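Local coordinates for ralf, proline/betaine transporter (Legionella pneumophila, PDB 4D7Q), which probably acts as a guanine-nucleotide exchange factor through its Sec7 domain, joined in this engineered chimera to the capping domain of Rickettsia prowazekii RalF, at residues N226-L229 / N234-N237; K80-Q85 / K102-P107. The protein carries 2 engineered substitutions. All coordinates share one frame; numbering follows the deposited sequence.

Interaction 1 of 2, residues N226-L229 / N234-N237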
ATOM      1  N   ASN A 226      -1.845  18.996  11.596  1.00 39.39           N
ATOM      2  CA  ASN A 226      -3.073  18.363  12.056  1.00 39.16           C
ATOM      3  C   ASN A 226      -4.203  19.389  12.319  1.00 43.31           C
ATOM      4  O   ASN A 226      -5.352  19.100  11.987  1.00 41.88           O
ATOM      5  CB  ASN A 226      -2.801  17.476  13.274  1.00 37.75           C
ATOM      6  CG  ASN A 226      -4.041  16.819  13.814  1.00 61.93           C
ATOM      7  OD1 ASN A 226      -4.718  16.055  13.118  1.00 55.73           O
ATOM      8  ND2 ASN A 226      -4.396  17.144  15.050  1.00 52.88           N
ATOM      9  N   GLN A 227      -3.869  20.582  12.893  1.00 40.66           N
ATOM     10  CA  GLN A 227      -4.829  21.670  13.141  1.00 40.51           C
ATOM     11  C   GLN A 227      -5.494  22.118  11.826  1.00 45.38           C
ATOM     12  O   GLN A 227      -6.704  22.332  11.814  1.00 46.22           O
ATOM     13  CB  GLN A 227      -4.157  22.865  13.822  1.00 42.32           C
ATOM     14  CG  GLN A 227      -4.022  22.708  15.331  1.00 63.81           C
ATOM     15  CD  GLN A 227      -3.180  23.776  15.996  1.00 83.86           C
ATOM     16  OE1 GLN A 227      -2.548  24.623  15.346  1.00 80.58           O
ATOM     17  NE2 GLN A 227      -3.149  23.749  17.325  1.00 71.61           N
ATOM     18  N   PHE A 228      -4.716  22.233  10.719  1.00 41.31           N
ATOM     19  CA  PHE A 228      -5.279  22.604   9.413  1.00 40.44           C
ATOM     20  C   PHE A 228      -6.249  21.542   8.940  1.00 44.73           C
ATOM     21  O   PHE A 228      -7.329  21.872   8.455  1.00 44.48           O
ATOM     22  CB  PHE A 228      -4.191  22.820   8.349  1.00 41.06           C
ATOM     23  CG  PHE A 228      -3.259  23.980   8.594  1.00 41.77           C
ATOM     24  CD1 PHE A 228      -3.754  25.271   8.760  1.00 43.58           C
ATOM     25  CD2 PHE A 228      -1.880  23.796   8.585  1.00 42.26           C
ATOM     26  CE1 PHE A 228      -2.891  26.338   8.991  1.00 44.55           C
ATOM     27  CE2 PHE A 228      -1.018  24.862   8.818  1.00 44.82           C
ATOM     28  CZ  PHE A 228      -1.525  26.126   9.011  1.00 43.77           C
ATOM     29  N   LEU A 229      -5.866  20.267   9.093  1.00 42.84           N
ATOM     30  CA  LEU A 229      -6.691  19.121   8.708  1.00 42.13           C
ATOM     31  C   LEU A 229      -7.984  19.061   9.517  1.00 45.79           C
ATOM     32  O   LEU A 229      -9.057  19.000   8.926  1.00 46.34           O
ATOM     33  CB  LEU A 229      -5.898  17.801   8.814  1.00 41.80           C
ATOM     34  CG  LEU A 229      -4.667  17.649   7.891  1.00 45.92           C
ATOM     35  CD1 LEU A 229      -4.131  16.239   7.933  1.00 45.34           C
ATOM     36  CD2 LEU A 229      -4.981  18.037   6.458  1.00 45.84           C
ATOM     37  N   ASN A 234      -6.813  25.631   4.699  1.00 37.91           N
ATOM     38  CA  ASN A 234      -5.713  25.429   3.749  1.00 37.00           C
ATOM     39  C   ASN A 234      -4.406  25.270   4.529  1.00 39.89           C
ATOM     40  O   ASN A 234      -4.166  26.003   5.499  1.00 39.65           O
ATOM     41  CB  ASN A 234      -5.573  26.628   2.814  1.00 37.86           C
ATOM     42  CG  ASN A 234      -6.676  26.792   1.802  1.00 55.68           C
ATOM     43  OD1 ASN A 234      -7.205  25.828   1.250  1.00 42.93           O
ATOM     44  ND2 ASN A 234      -6.999  28.034   1.488  1.00 51.11           N
ATOM     45  N   ILE A 235      -3.573  24.308   4.110  1.00 35.77           N
ATOM     46  CA  ILE A 235      -2.279  24.048   4.747  1.00 34.95           C
ATOM     47  C   ILE A 235      -1.296  25.155   4.352  1.00 38.51           C
ATOM     48  O   ILE A 235      -1.086  25.420   3.170  1.00 39.08           O
ATOM     49  CB  ILE A 235      -1.745  22.608   4.439  1.00 36.25           C
ATOM     50  CG1 ILE A 235      -2.759  21.548   4.881  1.00 35.09           C
ATOM     51  CG2 ILE A 235      -0.358  22.350   5.074  1.00 35.73           C
ATOM     52  CD1 ILE A 235      -2.572  20.191   4.296  1.00 34.22           C
ATOM     53  N   GLN A 236      -0.734  25.816   5.345  1.00 34.84           N
ATOM     54  CA  GLN A 236       0.258  26.869   5.138  1.00 34.91           C
ATOM     55  C   GLN A 236       1.678  26.295   5.352  1.00 36.51           C
ATOM     56  O   GLN A 236       1.817  25.182   5.869  1.00 35.08           O
ATOM     57  CB  GLN A 236      -0.030  28.073   6.058  1.00 36.49           C
ATOM     58  CG  GLN A 236      -1.231  28.870   5.548  1.00 57.82           C
ATOM     59  CD  GLN A 236      -1.591  30.022   6.435  1.00 87.89           C
ATOM     60  OE1 GLN A 236      -2.337  29.873   7.407  1.00 89.16           O
ATOM     61  NE2 GLN A 236      -1.112  31.208   6.089  1.00 79.07           N
ATOM     62  N   ASN A 237       2.715  27.034   4.905  1.00 32.45           N
ATOM     63  CA  ASN A 237       4.109  26.655   5.084  1.00 30.80           C
ATOM     64  C   ASN A 237       4.492  26.840   6.564  1.00 35.26           C
ATOM     65  O   ASN A 237       4.823  27.934   7.009  1.00 35.95           O
ATOM     66  CB  ASN A 237       5.020  27.425   4.127  1.00 27.94           C
ATOM     67  CG  ASN A 237       6.505  27.125   4.245  1.00 42.33           C
ATOM     68  OD1 ASN A 237       6.949  26.279   5.023  1.00 34.64           O
ATOM     69  ND2 ASN A 237       7.315  27.813   3.460  1.00 34.74           N
TER
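F228 lays one face of its ring against the backbone running from N234 to Q236, and it buries more surface here than any other residue. The CA of I235 stands 4.2 Å from the centroid of the F228 ring and 24° off its normal, a CH-pi contact made by the main chain. N234 O lies over the same face, 3.4 Å from F228 CD1, and Q236 N also lies there, 3.6 Å from F228 CE2. No hydrogen bond joins the two segments. A flat aromatic suits this place because it can cover a whole strip of extended chain. With CG anti to the carbonyl carbon (chi1 -65°), the ring leaves the helix toward that strip.

I235 adds the second-largest share. Its two branches part: CG1, beside the backbone N, comes within 4.0 Å of F228 CB, while CG2 lies near F228 CD2. Beyond CG1 the chain stays extended, and CD1 reaches L229 CD2 at 3.9 Å. A branched aliphatic residue can thus serve two neighbours on one helix. The contact belongs to the capping-domain part of the chimera, where the chain, after leaving helix 220-230, folds back so that the loop leading to strand 248-252 lies against the end of the helix. F251 of that strand touches both L229 and I235, and I249 also meets I235, so the aliphatic groups pack against an outermost strand of the antiparallel sheet.

Q236 finishes the contact at the solvent-exposed end. Its CB touches F228 CZ at 3.8 Å, and its chain, extended beyond CG, crosses the F228 side chain at about a right angle, with ring and amide planes 56° apart. Glutamine fits this exposed position because CB gives the ring an apolar neighbour while the long chain carries the amide onward, OE1 passing 3.9 Å from F228 CE1.

Interaction 2 of 2, residues K80-Q85 / K102-P107; sequences KAFTSQ and KTFKLP
F82 meets F104 and T103 in the interior of the Sec7 part of the chimera, the all-helical domain, where helix 73-84 faces the loop that follows helix 93-102. F82 CG is anti to the backbone N (chi1 180°), which sends the ring from the helix toward that loop. F82 CE2 touches F104 CZ at 3.6 Å. The two side chains come from opposite directions and their planes lie at 49°, an oblique pairing with centroids 5.6 Å apart. At the edge of the F82 ring, near its plane, the T103 methyl CG2 packs on CZ at 3.9 Å. Threonine suits this spot because it offers that methyl to the aromatic while OG1 bonds back to T99 O. Phenylalanine suits both ring positions because each is buried among aromatic and aliphatic neighbours: H53 stacks on F82, F100 meets F104 edge-to-face, and L68 touches both F82 and F104.

Next along the helix, T83 is buried and turns to other partners. Its OG1 is hydrogen-bonded to S119 OG of helix 110-127 and to L79 O, which satisfies a buried hydroxyl.

S84, exposed, bends back onto the preceding turn, as a short serine hydroxyl can: its OG donates to A81 O at 2.8 Å, tilted 29° from the carbonyl plane, and Q85 N reaches A81 O from the same face.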
ATOM      1  N   LYS A  80      -2.470  -6.775 -12.829  1.00 24.52           N
ATOM      2  CA  LYS A  80      -3.622  -7.459 -13.456  1.00 24.37           C
ATOM      3  C   LYS A  80      -3.163  -8.845 -13.959  1.00 28.70           C
ATOM      4  O   LYS A  80      -3.842  -9.838 -13.720  1.00 28.40           O
ATOM      5  CB  LYS A  80      -4.209  -6.610 -14.616  1.00 26.83           C
ATOM      6  CG  LYS A  80      -5.448  -7.218 -15.270  1.00 39.09           C
ATOM      7  CD  LYS A  80      -6.141  -6.208 -16.192  1.00 55.87           C
ATOM      8  CE  LYS A  80      -7.223  -6.815 -17.067  1.00 72.33           C
ATOM      9  NZ  LYS A  80      -8.508  -6.999 -16.336  1.00 80.90           N
ATOM     10  N   ALA A  81      -1.969  -8.909 -14.589  1.00 25.88           N
ATOM     11  CA  ALA A  81      -1.420 -10.167 -15.098  1.00 26.12           C
ATOM     12  C   ALA A  81      -1.048 -11.102 -13.929  1.00 28.97           C
ATOM     13  O   ALA A  81      -1.410 -12.279 -13.942  1.00 28.69           O
ATOM     14  CB  ALA A  81      -0.220  -9.893 -15.984  1.00 26.86           C
ATOM     15  N   PHE A  82      -0.431 -10.541 -12.875  1.00 24.79           N
ATOM     16  CA  PHE A  82      -0.015 -11.263 -11.674  1.00 22.44           C
ATOM     17  C   PHE A  82      -1.203 -11.953 -11.001  1.00 26.42           C
ATOM     18  O   PHE A  82      -1.132 -13.150 -10.737  1.00 25.88           O
ATOM     19  CB  PHE A  82       0.693 -10.296 -10.695  1.00 22.63           C
ATOM     20  CG  PHE A  82       1.181 -10.912  -9.389  1.00 23.29           C
ATOM     21  CD1 PHE A  82       2.448 -11.485  -9.300  1.00 26.00           C
ATOM     22  CD2 PHE A  82       0.393 -10.873  -8.242  1.00 24.06           C
ATOM     23  CE1 PHE A  82       2.913 -12.013  -8.084  1.00 28.01           C
ATOM     24  CE2 PHE A  82       0.840 -11.433  -7.046  1.00 23.85           C
ATOM     25  CZ  PHE A  82       2.102 -11.989  -6.971  1.00 24.67           C
ATOM     26  N   THR A  83      -2.287 -11.201 -10.729  1.00 24.53           N
ATOM     27  CA  THR A  83      -3.493 -11.740 -10.076  1.00 24.65           C
ATOM     28  C   THR A  83      -4.274 -12.747 -10.957  1.00 30.54           C
ATOM     29  O   THR A  83      -4.751 -13.753 -10.431  1.00 28.53           O
ATOM     30  CB  THR A  83      -4.366 -10.610  -9.486  1.00 29.94           C
ATOM     31  OG1 THR A  83      -3.544  -9.746  -8.694  1.00 25.58           O
ATOM     32  CG2 THR A  83      -5.514 -11.146  -8.602  1.00 25.51           C
ATOM     33  N   SER A  84      -4.372 -12.497 -12.283  1.00 30.82           N
ATOM     34  CA  SER A  84      -5.081 -13.381 -13.234  1.00 32.19           C
ATOM     35  C   SER A  84      -4.454 -14.770 -13.338  1.00 38.63           C
ATOM     36  O   SER A  84      -5.144 -15.735 -13.678  1.00 40.37           O
ATOM     37  CB  SER A  84      -5.140 -12.753 -14.620  1.00 36.03           C
ATOM     38  OG  SER A  84      -3.844 -12.726 -15.196  1.00 48.08           O
ATOM     39  N   GLN A  85      -3.159 -14.865 -13.010  1.00 34.07           N
ATOM     40  CA  GLN A  85      -2.373 -16.091 -13.003  1.00 33.99           C
ATOM     41  C   GLN A  85      -2.684 -16.932 -11.744  1.00 38.96           C
ATOM     42  O   GLN A  85      -2.272 -18.087 -11.651  1.00 37.98           O
ATOM     43  CB  GLN A  85      -0.876 -15.745 -13.123  1.00 35.00           C
ATOM     44  CG  GLN A  85      -0.457 -15.390 -14.573  1.00 46.86           C
ATOM     45  CD  GLN A  85       0.799 -14.544 -14.707  1.00 62.36           C
ATOM     46  OE1 GLN A  85       1.720 -14.584 -13.877  1.00 51.02           O
ATOM     47  NE2 GLN A  85       0.876 -13.769 -15.790  1.00 55.39           N
ATOM     48  N   LYS A 102      -1.464 -13.586   1.592  1.00 20.53           N
ATOM     49  CA  LYS A 102      -0.244 -14.275   2.056  1.00 20.57           C
ATOM     50  C   LYS A 102       0.872 -14.419   1.008  1.00 25.70           C
ATOM     51  O   LYS A 102       2.004 -14.762   1.353  1.00 25.47           O
ATOM     52  CB  LYS A 102      -0.564 -15.597   2.761  1.00 21.52           C
ATOM     53  CG  LYS A 102      -1.189 -15.378   4.133  1.00 27.30           C
ATOM     54  CD  LYS A 102      -0.107 -14.941   5.153  1.00 41.28           C
ATOM     55  CE  LYS A 102       0.582 -16.118   5.814  1.00 46.74           C
ATOM     56  NZ  LYS A 102       1.792 -15.697   6.565  1.00 61.31           N
ATOM     57  N   THR A 103       0.527 -14.170  -0.232  1.00 23.05           N
ATOM     58  CA  THR A 103       1.491 -14.060  -1.301  1.00 24.38           C
ATOM     59  C   THR A 103       2.441 -12.872  -1.102  1.00 28.54           C
ATOM     60  O   THR A 103       3.555 -12.923  -1.495  1.00 28.67           O
ATOM     61  CB  THR A 103       0.815 -13.917  -2.667  1.00 39.28           C
ATOM     62  OG1 THR A 103      -0.192 -14.905  -2.827  1.00 43.75           O
ATOM     63  CG2 THR A 103       1.780 -14.084  -3.740  1.00 41.66           C
ATOM     64  N   PHE A 104       1.971 -11.824  -0.460  1.00 24.25           N
ATOM     65  CA  PHE A 104       2.715 -10.601  -0.327  1.00 23.20           C
ATOM     66  C   PHE A 104       3.391 -10.347   0.996  1.00 26.03           C
ATOM     67  O   PHE A 104       3.010 -10.832   2.031  1.00 25.21           O
ATOM     68  CB  PHE A 104       1.809  -9.388  -0.555  1.00 24.22           C
ATOM     69  CG  PHE A 104       1.118  -9.384  -1.863  1.00 25.61           C
ATOM     70  CD1 PHE A 104      -0.100  -9.979  -2.008  1.00 27.42           C
ATOM     71  CD2 PHE A 104       1.698  -8.804  -2.947  1.00 27.41           C
ATOM     72  CE1 PHE A 104      -0.728  -9.985  -3.213  1.00 27.81           C
ATOM     73  CE2 PHE A 104       1.077  -8.807  -4.155  1.00 28.58           C
ATOM     74  CZ  PHE A 104      -0.130  -9.401  -4.286  1.00 26.42           C
ATOM     75  N   LYS A 105       4.612  -9.368   1.246  1.00 22.18           N
ATOM     76  CA  LYS A 105       4.859  -8.332   2.169  1.00 21.99           C
ATOM     77  C   LYS A 105       3.983  -7.203   1.655  1.00 24.49           C
ATOM     78  O   LYS A 105       4.328  -6.528   0.720  1.00 23.18           O
ATOM     79  CB  LYS A 105       6.313  -8.009   2.064  1.00 24.26           C
ATOM     80  CG  LYS A 105       7.224  -9.092   2.404  1.00 40.03           C
ATOM     81  CD  LYS A 105       7.212  -9.472   3.861  1.00 57.83           C
ATOM     82  N   LEU A 106       3.026  -7.182   2.487  1.00 20.21           N
ATOM     83  CA  LEU A 106       2.046  -6.181   2.169  1.00 20.16           C
ATOM     84  C   LEU A 106       2.511  -4.761   2.438  1.00 24.76           C
ATOM     85  O   LEU A 106       3.190  -4.513   3.390  1.00 23.56           O
ATOM     86  CB  LEU A 106       0.736  -6.442   2.884  1.00 19.71           C
ATOM     87  CG  LEU A 106      -0.012  -7.727   2.606  1.00 23.55           C
ATOM     88  CD1 LEU A 106      -1.046  -8.028   3.639  1.00 22.80           C
ATOM     89  CD2 LEU A 106      -0.674  -7.651   1.258  1.00 23.05           C
ATOM     90  N   PRO A 107       2.146  -3.838   1.574  1.00 23.35           N
ATOM     91  CA  PRO A 107       2.598  -2.439   1.753  1.00 23.06           C
ATOM     92  C   PRO A 107       1.903  -1.791   2.953  1.00 27.46           C
ATOM     93  O   PRO A 107       0.818  -2.246   3.371  1.00 24.80           O
ATOM     94  CB  PRO A 107       2.196  -1.756   0.433  1.00 24.27           C
ATOM     95  CG  PRO A 107       1.087  -2.565  -0.106  1.00 28.24           C
ATOM     96  CD  PRO A 107       1.307  -3.991   0.360  1.00 24.37           C
TER

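In the fold
From the N terminus, the chain first meets interaction 2 in the Sec7 part. Helix 73-84 supplies one side; the chain then passes through helix 93-102 and returns, closing a loop of 16 intervening residues before helix 110-127 begins. Interaction 1 opens later, in the capping-domain part, and closes a much tighter turn with four residues between its segments, tying the end of helix 220-230 to the approach to strand 248-252. The two contacts are therefore in series, neither nested nor crossed. They lie on opposite sides of the chain's centre, with nearest atoms about 20 Å apart, and each joins elements within a single parent protein.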